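Local structure of gamma-glutamyltranspeptidase (Klebsiella pneumoniae subsp. pneumoniae, 5HFT) at residues A[48-53]-A[57-62]. The protein catalyses the conversion of oxamate to oxalate in the uric acid degradation pathway and belongs to the gamma-glutamyltransferase family. Residues are numbered along the deposited sequence; the frame is centred on the assembly and turned at random.
Sequences AILREG and IEAMVA
I49 packs closely against A59, and the CA atoms of I49 and A59 come within 5.1 Å. The contact is wholly apolar, with no hydrogen bond between the segments. The CB of I49 rests 3.9 Å from the CB of A59, and its two branches part over the facing helix. A chi1 of -66° sets CG1 beside the backbone N and CG2 anti to it; the CG2 methyl lies over the backbone between E58 and A59, 3.5 Å from A59 N, while CG1 reaches the next turn and meets A62 CB at 3.8 Å. A beta-branched side chain suits this place because it can touch two turns at once, and the small A59 and A62 let the backbones come close. L50 approaches A59 from another side, its CD2 3.8 Å from A59 CB.

The polar contacts serve the ends of the helices. Of the E58 side chain, CB is what meets I49 CG2; its buried carboxylate is held by two backbone amides, S55 N at OE1 and L149 N at OE2, which tie the start of helix 56-70 to the loop before helix 151-154. L154 of that helix also touches both I49 and E58. G53, at positive phi (89°), ends helix 40-51 as the C' residue of a Schellman motif: G53 N bonds to L50 O at 2.8 Å, and the next amide along the chain to I49 O. A CB here would jam against the carbonyl O of E52, which calls for glycine. Together they form an alpha-alpha hairpin, in which helices 40-51 and 56-70 are joined by a short turn that starts at G53.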
loop_
_atom_site.group_PDB
_atom_site.type_symbol
_atom_site.label_atom_id
_atom_site.label_comp_id
_atom_site.label_asym_id
_atom_site.label_seq_id
_atom_site.Cartn_x
_atom_site.Cartn_y
_atom_site.Cartn_z
ATOM N N ALA A 48 9.022 10.506 13.859
ATOM C CA ALA A 48 9.588 11.818 14.150
ATOM C C ALA A 48 8.536 12.906 13.963
ATOM O O ALA A 48 8.341 13.747 14.851
ATOM C CB ALA A 48 10.823 12.082 13.281
ATOM N N ILE A 49 7.782 12.839 12.861
ATOM C CA ILE A 49 6.769 13.854 12.568
ATOM C C ILE A 49 5.760 13.945 13.704
ATOM O O ILE A 49 5.328 15.037 14.101
ATOM C CB ILE A 49 6.085 13.535 11.222
ATOM C CG1 ILE A 49 7.091 13.677 10.081
ATOM C CG2 ILE A 49 4.835 14.430 10.980
ATOM C CD1 ILE A 49 7.771 15.015 10.045
ATOM N N LEU A 50 5.343 12.796 14.223
ATOM C CA LEU A 50 4.468 12.785 15.385
ATOM C C LEU A 50 5.099 13.543 16.551
ATOM O O LEU A 50 4.529 14.515 17.065
ATOM C CB LEU A 50 4.175 11.343 15.767
ATOM C CG LEU A 50 3.327 10.603 14.752
ATOM C CD1 LEU A 50 3.014 9.221 15.269
ATOM C CD2 LEU A 50 2.058 11.382 14.456
ATOM N N ARG A 51 6.297 13.121 16.969
ATOM C CA ARG A 51 6.993 13.783 18.065
ATOM C C ARG A 51 7.229 15.268 17.812
ATOM O O ARG A 51 7.506 16.017 18.761
ATOM C CB ARG A 51 8.337 13.116 18.313
ATOM C CG ARG A 51 8.327 11.773 19.000
ATOM C CD ARG A 51 9.682 11.621 19.626
ATOM N NE ARG A 51 9.861 10.406 20.402
ATOM C CZ ARG A 51 9.806 10.359 21.722
ATOM N NH1 ARG A 51 9.529 11.458 22.407
ATOM N NH2 ARG A 51 10.018 9.211 22.353
ATOM N N GLU A 52 7.167 15.710 16.565
ATOM C CA GLU A 52 7.366 17.114 16.247
ATOM C C GLU A 52 6.051 17.863 16.199
ATOM O O GLU A 52 6.007 18.980 15.667
ATOM C CB GLU A 52 8.086 17.272 14.896
ATOM C CG GLU A 52 9.576 16.874 14.866
ATOM C CD GLU A 52 10.190 16.924 13.449
ATOM O OE1 GLU A 52 9.963 17.906 12.698
ATOM O OE2 GLU A 52 10.877 15.947 13.081
ATOM N N GLY A 53 4.972 17.248 16.706
ATOM C CA GLY A 53 3.647 17.829 16.691
ATOM C C GLY A 53 2.826 17.534 15.453
ATOM O O GLY A 53 1.704 18.035 15.348
ATOM N N ILE A 57 -1.388 11.723 9.558
ATOM C CA ILE A 57 -1.353 11.723 8.097
ATOM C C ILE A 57 -0.019 12.264 7.593
ATOM O O ILE A 57 0.670 11.620 6.793
ATOM C CB ILE A 57 -2.542 12.516 7.527
ATOM C CG1 ILE A 57 -3.821 11.692 7.640
ATOM C CG2 ILE A 57 -2.295 12.841 6.073
ATOM C CD1 ILE A 57 -5.073 12.512 7.658
ATOM N N GLU A 58 0.390 13.430 8.094
ATOM C CA GLU A 58 1.685 13.975 7.708
ATOM C C GLU A 58 2.797 12.991 8.063
ATOM O O GLU A 58 3.771 12.837 7.315
ATOM C CB GLU A 58 1.893 15.335 8.380
ATOM C CG GLU A 58 0.745 16.353 8.149
ATOM C CD GLU A 58 0.833 17.600 9.039
ATOM O OE1 GLU A 58 0.781 17.461 10.287
ATOM O OE2 GLU A 58 0.967 18.721 8.498
ATOM N N ALA A 59 2.660 12.297 9.193
ATOM C CA ALA A 59 3.623 11.256 9.528
ATOM C C ALA A 59 3.578 10.143 8.502
ATOM O O ALA A 59 4.616 9.565 8.164
ATOM C CB ALA A 59 3.362 10.709 10.936
ATOM N N MET A 60 2.380 9.819 7.996
ATOM C CA MET A 60 2.276 8.800 6.951
ATOM C C MET A 60 2.900 9.280 5.653
ATOM O O MET A 60 3.541 8.502 4.938
ATOM C CB MET A 60 0.825 8.426 6.681
ATOM C CG MET A 60 0.701 7.384 5.601
ATOM S SD MET A 60 1.367 5.833 6.212
ATOM C CE MET A 60 0.054 5.318 7.320
ATOM N N VAL A 61 2.747 10.563 5.339
ATOM C CA VAL A 61 3.292 11.063 4.087
ATOM C C VAL A 61 4.814 11.014 4.124
ATOM O O VAL A 61 5.453 10.509 3.192
ATOM C CB VAL A 61 2.772 12.481 3.792
ATOM C CG1 VAL A 61 3.677 13.156 2.795
ATOM C CG2 VAL A 61 1.376 12.416 3.231
ATOM N N ALA A 62 5.418 11.498 5.216
ATOM C CA ALA A 62 6.863 11.388 5.363
ATOM C C ALA A 62 7.324 9.950 5.174
ATOM O O ALA A 62 8.350 9.692 4.524
ATOM C CB ALA A 62 7.294 11.910 6.731
#